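Long-range contacts in pyruvate kinase (Pyrobaculum aerophilum, PDB 3QTG), which catalyses the last step of glycolysis, the interconversion of phosphoenolpyruvate plus ADP and pyruvate plus ATP, using a divalent metal cation: residues P74-I78 and A409-I414; S85-G89 and I161-I167; I197-S203 and Q224-K230. One frame throughout, in Å; residues are numbered along the deposited sequence.

Contact 1. Residues P74-I78 and A409-I414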
loop_
_atom_site.group_PDB
_atom_site.type_symbol
_atom_site.label_atom_id
_atom_site.label_comp_id
_atom_site.label_asym_id
_atom_site.label_seq_id
_atom_site.Cartn_x
_atom_site.Cartn_y
_atom_site.Cartn_z
ATOM N N PRO A 74 -16.244 -29.835 -24.308
ATOM C CA PRO A 74 -16.566 -30.385 -22.985
ATOM C C PRO A 74 -17.609 -29.504 -22.314
ATOM O O PRO A 74 -17.445 -28.283 -22.264
ATOM C CB PRO A 74 -15.239 -30.279 -22.222
ATOM C CG PRO A 74 -14.176 -30.198 -23.304
ATOM C CD PRO A 74 -14.826 -29.428 -24.409
ATOM N N LEU A 75 -18.686 -30.112 -21.832
ATOM C CA LEU A 75 -19.756 -29.364 -21.193
ATOM C C LEU A 75 -19.992 -29.995 -19.851
ATOM O O LEU A 75 -19.924 -31.209 -19.719
ATOM C CB LEU A 75 -21.043 -29.403 -22.032
ATOM C CG LEU A 75 -21.091 -28.658 -23.374
ATOM C CD1 LEU A 75 -22.456 -28.852 -24.033
ATOM C CD2 LEU A 75 -20.770 -27.162 -23.256
ATOM N N ALA A 76 -20.239 -29.173 -18.849
ATOM C CA ALA A 76 -20.607 -29.668 -17.529
ATOM C C ALA A 76 -22.080 -30.052 -17.517
ATOM O O ALA A 76 -22.931 -29.305 -18.023
ATOM C CB ALA A 76 -20.335 -28.612 -16.455
ATOM N N VAL A 77 -22.369 -31.205 -16.920
ATOM C CA VAL A 77 -23.740 -31.590 -16.592
ATOM C C VAL A 77 -23.953 -31.476 -15.096
ATOM O O VAL A 77 -23.245 -32.106 -14.299
ATOM C CB VAL A 77 -24.073 -33.035 -17.081
ATOM C CG1 VAL A 77 -25.435 -33.500 -16.547
ATOM C CG2 VAL A 77 -24.047 -33.086 -18.581
ATOM N N ILE A 78 -24.949 -30.667 -14.733
ATOM C CA ILE A 78 -25.365 -30.440 -13.365
ATOM C C ILE A 78 -26.764 -31.065 -13.141
ATOM O O ILE A 78 -27.706 -30.837 -13.910
ATOM C CB ILE A 78 -25.439 -28.914 -13.080
ATOM C CG1 ILE A 78 -24.111 -28.228 -13.431
ATOM C CG2 ILE A 78 -25.859 -28.641 -11.626
ATOM C CD1 ILE A 78 -24.245 -26.769 -13.875
ATOM N N ALA A 409 -12.034 -32.275 -17.819
ATOM C CA ALA A 409 -12.375 -31.207 -18.763
ATOM C C ALA A 409 -13.805 -30.691 -18.566
ATOM O O ALA A 409 -14.043 -29.489 -18.595
ATOM C CB ALA A 409 -12.155 -31.658 -20.214
ATOM N N ARG A 410 -14.744 -31.618 -18.378
ATOM C CA ARG A 410 -16.143 -31.278 -18.165
ATOM C C ARG A 410 -16.371 -30.502 -16.869
ATOM O O ARG A 410 -17.189 -29.605 -16.817
ATOM C CB ARG A 410 -16.975 -32.554 -18.153
ATOM C CG ARG A 410 -17.153 -33.184 -19.529
ATOM C CD ARG A 410 -17.596 -34.635 -19.387
ATOM N NE ARG A 410 -17.713 -35.295 -20.676
ATOM C CZ ARG A 410 -17.927 -36.606 -20.844
ATOM N NH1 ARG A 410 -18.055 -37.428 -19.798
ATOM N NH2 ARG A 410 -18.003 -37.102 -22.069
ATOM N N SER A 411 -15.670 -30.889 -15.811
ATOM C CA SER A 411 -15.793 -30.243 -14.522
ATOM C C SER A 411 -15.377 -28.762 -14.628
ATOM O O SER A 411 -16.058 -27.876 -14.104
ATOM C CB SER A 411 -14.898 -30.986 -13.529
ATOM O OG SER A 411 -15.279 -30.744 -12.195
ATOM N N LEU A 412 -14.291 -28.508 -15.356
ATOM C CA LEU A 412 -13.650 -27.184 -15.417
ATOM C C LEU A 412 -14.377 -26.217 -16.357
ATOM O O LEU A 412 -14.141 -25.013 -16.344
ATOM C CB LEU A 412 -12.183 -27.340 -15.844
ATOM C CG LEU A 412 -11.332 -28.232 -14.954
ATOM C CD1 LEU A 412 -9.919 -28.298 -15.513
ATOM C CD2 LEU A 412 -11.338 -27.734 -13.492
ATOM N N SER A 413 -15.292 -26.769 -17.140
ATOM C CA SER A 413 -16.090 -26.009 -18.088
ATOM C C SER A 413 -16.881 -24.836 -17.481
ATOM O O SER A 413 -17.151 -23.843 -18.162
ATOM C CB SER A 413 -17.050 -26.967 -18.772
ATOM O OG SER A 413 -17.510 -26.370 -19.967
ATOM N N ILE A 414 -17.252 -24.963 -16.205
ATOM C CA ILE A 414 -18.020 -23.930 -15.516
ATOM C C ILE A 414 -17.213 -23.187 -14.435
ATOM O O ILE A 414 -17.777 -22.506 -13.580
ATOM C CB ILE A 414 -19.412 -24.464 -15.001
ATOM C CG1 ILE A 414 -19.268 -25.561 -13.927
ATOM C CG2 ILE A 414 -20.245 -24.987 -16.189
ATOM C CD1 ILE A 414 -20.506 -25.661 -13.030
#
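The methyl of A76 is the bump at the middle of this joint, and its hollow lies between R410 O, in helix 406-412, and I414 just beyond that helix: CB of A76 is 3.3 Å from O of R410 and 3.6 Å from CG2 of I414. Farther back along the chain, the ring of P74 rests on the methyl of A409, with CB to CB 3.9 Å. Between these two fits, the extended side chain of R410 passes L75, its CG 3.4 Å from L75 O, before its NE reaches E68 in a salt bridge. S413 OG lies 3.0 Å from P74 O and also bonds to D43 O. CG1 of I414 stands between its own backbone N and carbonyl carbon (chi1 64°), which carries CD1 forward to meet CD1 of I78 at 4.0 Å, the two side chains crossing obliquely. The C-terminal alpha/beta domain thus meets the N-terminal end of barrel strand 76-80 here. Strands 44-48 and 199-202 flank that strand, Y199 touches A76, I78 and I414, and helix 54-71 packs on L75 and V77.

Contact 2. Residues S85-G89 and I161-I167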
loop_
_atom_site.group_PDB
_atom_site.type_symbol
_atom_site.label_atom_id
_atom_site.label_comp_id
_atom_site.label_asym_id
_atom_site.label_seq_id
_atom_site.Cartn_x
_atom_site.Cartn_y
_atom_site.Cartn_z
ATOM N N SER A 85 -39.240 -31.035 1.524
ATOM C CA SER A 85 -40.252 -30.012 1.429
ATOM C C SER A 85 -41.310 -30.412 2.415
ATOM O O SER A 85 -41.408 -31.601 2.776
ATOM C CB SER A 85 -40.850 -29.987 0.026
ATOM O OG SER A 85 -41.430 -31.250 -0.278
ATOM N N ILE A 86 -42.093 -29.428 2.850
ATOM C CA ILE A 86 -43.289 -29.702 3.617
ATOM C C ILE A 86 -44.477 -29.344 2.738
ATOM O O ILE A 86 -44.550 -28.236 2.218
ATOM C CB ILE A 86 -43.314 -28.925 4.972
ATOM C CG1 ILE A 86 -42.187 -29.423 5.881
ATOM C CG2 ILE A 86 -44.687 -29.065 5.641
ATOM C CD1 ILE A 86 -42.149 -28.780 7.279
ATOM N N ARG A 87 -45.388 -30.301 2.558
ATOM C CA ARG A 87 -46.524 -30.096 1.671
ATOM C C ARG A 87 -47.844 -30.334 2.373
ATOM O O ARG A 87 -47.905 -31.115 3.313
ATOM C CB ARG A 87 -46.397 -31.003 0.445
ATOM C CG ARG A 87 -45.238 -30.578 -0.436
ATOM C CD ARG A 87 -44.851 -31.616 -1.476
ATOM N NE ARG A 87 -43.725 -31.077 -2.247
ATOM C CZ ARG A 87 -43.840 -30.260 -3.296
ATOM N NH1 ARG A 87 -45.034 -29.894 -3.746
ATOM N NH2 ARG A 87 -42.752 -29.814 -3.905
ATOM N N VAL A 88 -48.888 -29.647 1.924
ATOM C CA VAL A 88 -50.228 -29.868 2.428
ATOM C C VAL A 88 -50.526 -31.369 2.216
ATOM O O VAL A 88 -50.157 -31.944 1.180
ATOM C CB VAL A 88 -51.264 -28.991 1.691
ATOM C CG1 VAL A 88 -52.679 -29.286 2.160
ATOM C CG2 VAL A 88 -50.936 -27.496 1.840
ATOM N N GLY A 89 -51.165 -31.989 3.203
ATOM C CA GLY A 89 -51.558 -33.395 3.099
ATOM C C GLY A 89 -52.848 -33.560 2.315
ATOM O O GLY A 89 -53.306 -32.641 1.631
ATOM N N ILE A 161 -56.254 -23.563 -1.380
ATOM C CA ILE A 161 -55.209 -24.481 -0.917
ATOM C C ILE A 161 -55.537 -25.892 -1.372
ATOM O O ILE A 161 -56.639 -26.398 -1.146
ATOM C CB ILE A 161 -54.983 -24.410 0.619
ATOM C CG1 ILE A 161 -54.505 -23.008 1.017
ATOM C CG2 ILE A 161 -53.935 -25.428 1.046
ATOM C CD1 ILE A 161 -54.683 -22.671 2.488
ATOM N N THR A 162 -54.567 -26.501 -2.043
ATOM C CA THR A 162 -54.688 -27.836 -2.606
ATOM C C THR A 162 -53.695 -28.778 -1.884
ATOM O O THR A 162 -52.608 -28.345 -1.474
ATOM C CB THR A 162 -54.438 -27.784 -4.171
ATOM O OG1 THR A 162 -55.492 -27.038 -4.781
ATOM C CG2 THR A 162 -54.459 -29.133 -4.802
ATOM N N GLY A 163 -54.083 -30.050 -1.738
ATOM C CA GLY A 163 -53.198 -31.090 -1.233
ATOM C C GLY A 163 -51.951 -31.227 -2.089
ATOM O O GLY A 163 -52.002 -31.132 -3.317
ATOM N N GLY A 164 -50.816 -31.420 -1.447
ATOM C CA GLY A 164 -49.585 -31.583 -2.186
ATOM C C GLY A 164 -48.841 -30.293 -2.461
ATOM O O GLY A 164 -47.702 -30.340 -2.887
ATOM N N LYS A 165 -49.457 -29.138 -2.224
ATOM C CA LYS A 165 -48.759 -27.843 -2.424
ATOM C C LYS A 165 -47.769 -27.587 -1.287
ATOM O O LYS A 165 -48.069 -27.869 -0.126
ATOM C CB LYS A 165 -49.741 -26.662 -2.498
ATOM C CG LYS A 165 -50.831 -26.726 -3.591
ATOM C CD LYS A 165 -50.308 -26.377 -4.993
ATOM C CE LYS A 165 -51.466 -25.906 -5.900
ATOM N NZ LYS A 165 -51.040 -25.198 -7.156
ATOM N N ALA A 166 -46.626 -26.995 -1.626
ATOM C CA ALA A 166 -45.553 -26.689 -0.687
ATOM C C ALA A 166 -45.812 -25.481 0.249
ATOM O O ALA A 166 -46.536 -24.545 -0.097
ATOM C CB ALA A 166 -44.248 -26.477 -1.462
ATOM N N ILE A 167 -45.196 -25.507 1.429
ATOM C CA ILE A 167 -45.445 -24.504 2.467
ATOM C C ILE A 167 -44.103 -24.083 3.010
ATOM O O ILE A 167 -43.266 -24.916 3.356
ATOM C CB ILE A 167 -46.315 -25.057 3.647
ATOM C CG1 ILE A 167 -47.551 -25.806 3.155
ATOM C CG2 ILE A 167 -46.751 -23.951 4.604
ATOM C CD1 ILE A 167 -48.175 -26.706 4.259
HETATM O O HOH W 1 -41.516 -26.792 1.925
#
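R87 and A166 form a single backbone bridge, CA to CA 4.3 Å, with V88 N giving a nearly straight bond to K165 O (2.8 Å, 166°) and I167 N bonding to I86 O. Next to it, G164 N bonds to V88 O at 2.8 Å. G164 is in the type II turn T162-K165, where its phi of 90° would jam a side chain against the preceding carbonyl. The extended side chain of R87 runs alongside this turn: its NH1 gives a bond of 2.8 Å to G164 O, which lies in the guanidinium plane, while CB of A166 sits over one face, offset toward the rim. NE bonds to S85 OG, tilted from the plane, so two nitrogens are held and the group's rotation is restrained. V88 makes the apolar contact, as its CG2 touches CG2 of I161 at 3.7 Å and CD1 of I167 at 3.8 Å. Water 1 links I86 N to I167 O. R87 and K165 are, by similarity, ATP-binding residues. The pairing is consistent with the small B domain of pyruvate kinases, the lid inserted into the TIM barrel after its third strand, here joining the segment near the chain's entry to the turn between strands 159-161 and 167-169.

Contact 3. Residues I197-S203 and Q224-K230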
loop_
_atom_site.group_PDB
_atom_site.type_symbol
_atom_site.label_atom_id
_atom_site.label_comp_id
_atom_site.label_asym_id
_atom_site.label_seq_id
_atom_site.Cartn_x
_atom_site.Cartn_y
_atom_site.Cartn_z
ATOM N N ILE A 197 -22.302 -37.452 -14.983
ATOM C CA ILE A 197 -22.786 -36.361 -14.138
ATOM C C ILE A 197 -21.646 -35.656 -13.372
ATOM O O ILE A 197 -20.956 -36.264 -12.539
ATOM C CB ILE A 197 -23.875 -36.824 -13.164
ATOM C CG1 ILE A 197 -25.054 -37.440 -13.933
ATOM C CG2 ILE A 197 -24.362 -35.661 -12.335
ATOM C CD1 ILE A 197 -26.117 -37.955 -13.045
ATOM N N ASP A 198 -21.486 -34.368 -13.650
ATOM C CA ASP A 198 -20.309 -33.621 -13.225
ATOM C C ASP A 198 -20.540 -32.876 -11.910
ATOM O O ASP A 198 -19.627 -32.743 -11.108
ATOM C CB ASP A 198 -19.879 -32.679 -14.357
ATOM C CG ASP A 198 -19.707 -33.427 -15.708
ATOM O OD1 ASP A 198 -18.944 -34.428 -15.745
ATOM O OD2 ASP A 198 -20.331 -33.023 -16.721
ATOM N N TYR A 199 -21.765 -32.423 -11.684
ATOM C CA TYR A 199 -22.116 -31.687 -10.466
ATOM C C TYR A 199 -23.462 -32.137 -9.958
ATOM O O TYR A 199 -24.371 -32.381 -10.745
ATOM C CB TYR A 199 -22.208 -30.186 -10.755
ATOM C CG TYR A 199 -20.880 -29.520 -11.040
ATOM C CD1 TYR A 199 -20.205 -28.812 -10.036
ATOM C CD2 TYR A 199 -20.298 -29.591 -12.313
ATOM C CE1 TYR A 199 -18.980 -28.200 -10.299
ATOM C CE2 TYR A 199 -19.087 -28.991 -12.578
ATOM C CZ TYR A 199 -18.432 -28.300 -11.567
ATOM O OH TYR A 199 -17.233 -27.685 -11.837
ATOM N N VAL A 200 -23.576 -32.226 -8.639
ATOM C CA VAL A 200 -24.837 -32.494 -7.955
ATOM C C VAL A 200 -25.125 -31.300 -7.059
ATOM O O VAL A 200 -24.336 -30.987 -6.164
ATOM C CB VAL A 200 -24.741 -33.771 -7.060
ATOM C CG1 VAL A 200 -25.896 -33.845 -6.051
ATOM C CG2 VAL A 200 -24.677 -35.017 -7.907
ATOM N N ALA A 201 -26.248 -30.638 -7.294
ATOM C CA ALA A 201 -26.582 -29.456 -6.524
ATOM C C ALA A 201 -27.564 -29.789 -5.379
ATOM O O ALA A 201 -28.614 -30.381 -5.608
ATOM C CB ALA A 201 -27.106 -28.353 -7.444
ATOM N N ILE A 202 -27.173 -29.446 -4.151
ATOM C CA ILE A 202 -27.920 -29.758 -2.924
ATOM C C ILE A 202 -28.844 -28.599 -2.581
ATOM O O ILE A 202 -28.396 -27.446 -2.519
ATOM C CB ILE A 202 -26.987 -29.904 -1.705
ATOM C CG1 ILE A 202 -25.968 -30.998 -1.916
ATOM C CG2 ILE A 202 -27.786 -30.218 -0.426
ATOM C CD1 ILE A 202 -24.995 -31.072 -0.764
ATOM N N SER A 203 -30.116 -28.914 -2.327
ATOM C CA SER A 203 -31.087 -27.922 -1.857
ATOM C C SER A 203 -31.236 -27.909 -0.341
ATOM O O SER A 203 -31.236 -28.949 0.291
ATOM C CB SER A 203 -32.451 -28.139 -2.519
ATOM O OG SER A 203 -32.339 -27.983 -3.931
ATOM N N GLN A 224 -18.746 -39.721 -9.014
ATOM C CA GLN A 224 -17.536 -38.911 -8.850
ATOM C C GLN A 224 -17.851 -37.467 -9.230
ATOM O O GLN A 224 -17.296 -36.921 -10.177
ATOM C CB GLN A 224 -16.387 -39.465 -9.695
ATOM C CG GLN A 224 -15.951 -40.869 -9.298
ATOM C CD GLN A 224 -15.143 -41.565 -10.377
ATOM O OE1 GLN A 224 -15.252 -42.778 -10.562
ATOM N NE2 GLN A 224 -14.337 -40.803 -11.101
ATOM N N SER A 225 -18.765 -36.859 -8.488
ATOM C CA SER A 225 -19.278 -35.544 -8.831
ATOM C C SER A 225 -18.864 -34.479 -7.822
ATOM O O SER A 225 -18.633 -34.788 -6.649
ATOM C CB SER A 225 -20.792 -35.615 -8.960
ATOM O OG SER A 225 -21.136 -36.415 -10.086
ATOM N N GLN A 226 -18.749 -33.233 -8.287
ATOM C CA GLN A 226 -18.521 -32.090 -7.396
ATOM C C GLN A 226 -19.847 -31.789 -6.727
ATOM O O GLN A 226 -20.893 -31.911 -7.360
ATOM C CB GLN A 226 -18.090 -30.866 -8.202
ATOM C CG GLN A 226 -16.766 -31.027 -8.930
ATOM C CD GLN A 226 -15.604 -31.040 -7.965
ATOM O OE1 GLN A 226 -14.928 -32.047 -7.809
ATOM N NE2 GLN A 226 -15.381 -29.929 -7.296
ATOM N N VAL A 227 -19.811 -31.401 -5.458
ATOM C CA VAL A 227 -21.029 -31.047 -4.738
ATOM C C VAL A 227 -21.224 -29.525 -4.698
ATOM O O VAL A 227 -20.418 -28.788 -4.126
ATOM C CB VAL A 227 -21.054 -31.656 -3.325
ATOM C CG1 VAL A 227 -22.304 -31.262 -2.614
ATOM C CG2 VAL A 227 -20.983 -33.172 -3.429
ATOM N N ALA A 228 -22.302 -29.076 -5.332
ATOM C CA ALA A 228 -22.641 -27.659 -5.381
ATOM C C ALA A 228 -23.694 -27.382 -4.319
ATOM O O ALA A 228 -24.711 -28.091 -4.232
ATOM C CB ALA A 228 -23.130 -27.282 -6.775
ATOM N N VAL A 229 -23.433 -26.393 -3.471
ATOM C CA VAL A 229 -24.308 -26.091 -2.345
ATOM C C VAL A 229 -25.064 -24.794 -2.586
ATOM O O VAL A 229 -24.472 -23.725 -2.680
ATOM C CB VAL A 229 -23.536 -26.022 -1.024
ATOM C CG1 VAL A 229 -24.465 -25.593 0.158
ATOM C CG2 VAL A 229 -22.822 -27.366 -0.737
ATOM N N LYS A 230 -26.386 -24.910 -2.696
ATOM C CA LYS A 230 -27.253 -23.751 -2.877
ATOM C C LYS A 230 -27.484 -23.045 -1.564
ATOM O O LYS A 230 -27.726 -23.682 -0.547
ATOM C CB LYS A 230 -28.586 -24.159 -3.498
ATOM C CG LYS A 230 -28.399 -24.961 -4.767
ATOM C CD LYS A 230 -29.390 -24.569 -5.847
ATOM C CE LYS A 230 -30.796 -25.016 -5.505
ATOM N NZ LYS A 230 -30.891 -26.491 -5.561
HETATM O O HOH W 2 -20.034 -38.928 -11.217
HETATM O O HOH W 3 -28.155 -26.487 -0.188
#
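The ring of Y199 and the amide of Q226 stand nearly upright to each other, their planes 81° apart, with the two side chains side by side. CG of Q226 makes an off-centre CH-pi contact over the ring, 4.3 Å from its centroid, and the ring of Y249 meets that of Y199 at about a right angle. The bend of Q226 at chi2 (-71°) turns its amide away from the phenol, whose OH bonds to S411 O. This pair opens the parallel pairing of a beta-alpha-beta crossover, strand 199-202, helix 208-220 and strand 226-231, in the TIM barrel. The strand axes approach to 4.7 Å, and five backbone bonds run between D198 O and K230 N. A201 and A228 share the face of Y199 and Q226. On the other face, near helix 208-220, CD1 of I202 meets CG1 of V227, modelled at a doubtfully short 3.3 Å. At the start of the pair S225 OG reaches I197 O, a very short and therefore doubtful bond. At its end, K230 is the transition-state stabiliser by similarity. Bends at chi3 (-70°) and chi4 curl its chain, bringing NZ to S203 OG at 2.6 Å; NZ also forms a salt bridge with D80 OD1, while S203 OG bonds to L81 O.

Moving from the N terminus, after two barrel strands the start of the third, 76-80, opens contact 1, which closes only at residues 409-414 of the C-terminal domain. Nested inside that long loop are contact 2 and contact 3, in series. Contact 2 closes first, joining 85-89 to 161-167 within the inserted domain. Contact 3 then closes a short loop round helix 208-220, joining the fourth and fifth barrel strands. Contacts 1 and 3 touch, V77 N bonding to D198 OD2, and strands 76-80 and 199-202 are neighbours in the barrel sheet. Contact 2 stands apart, its centre about 35 Å from that of contact 1 and about 27 Å from that of contact 3.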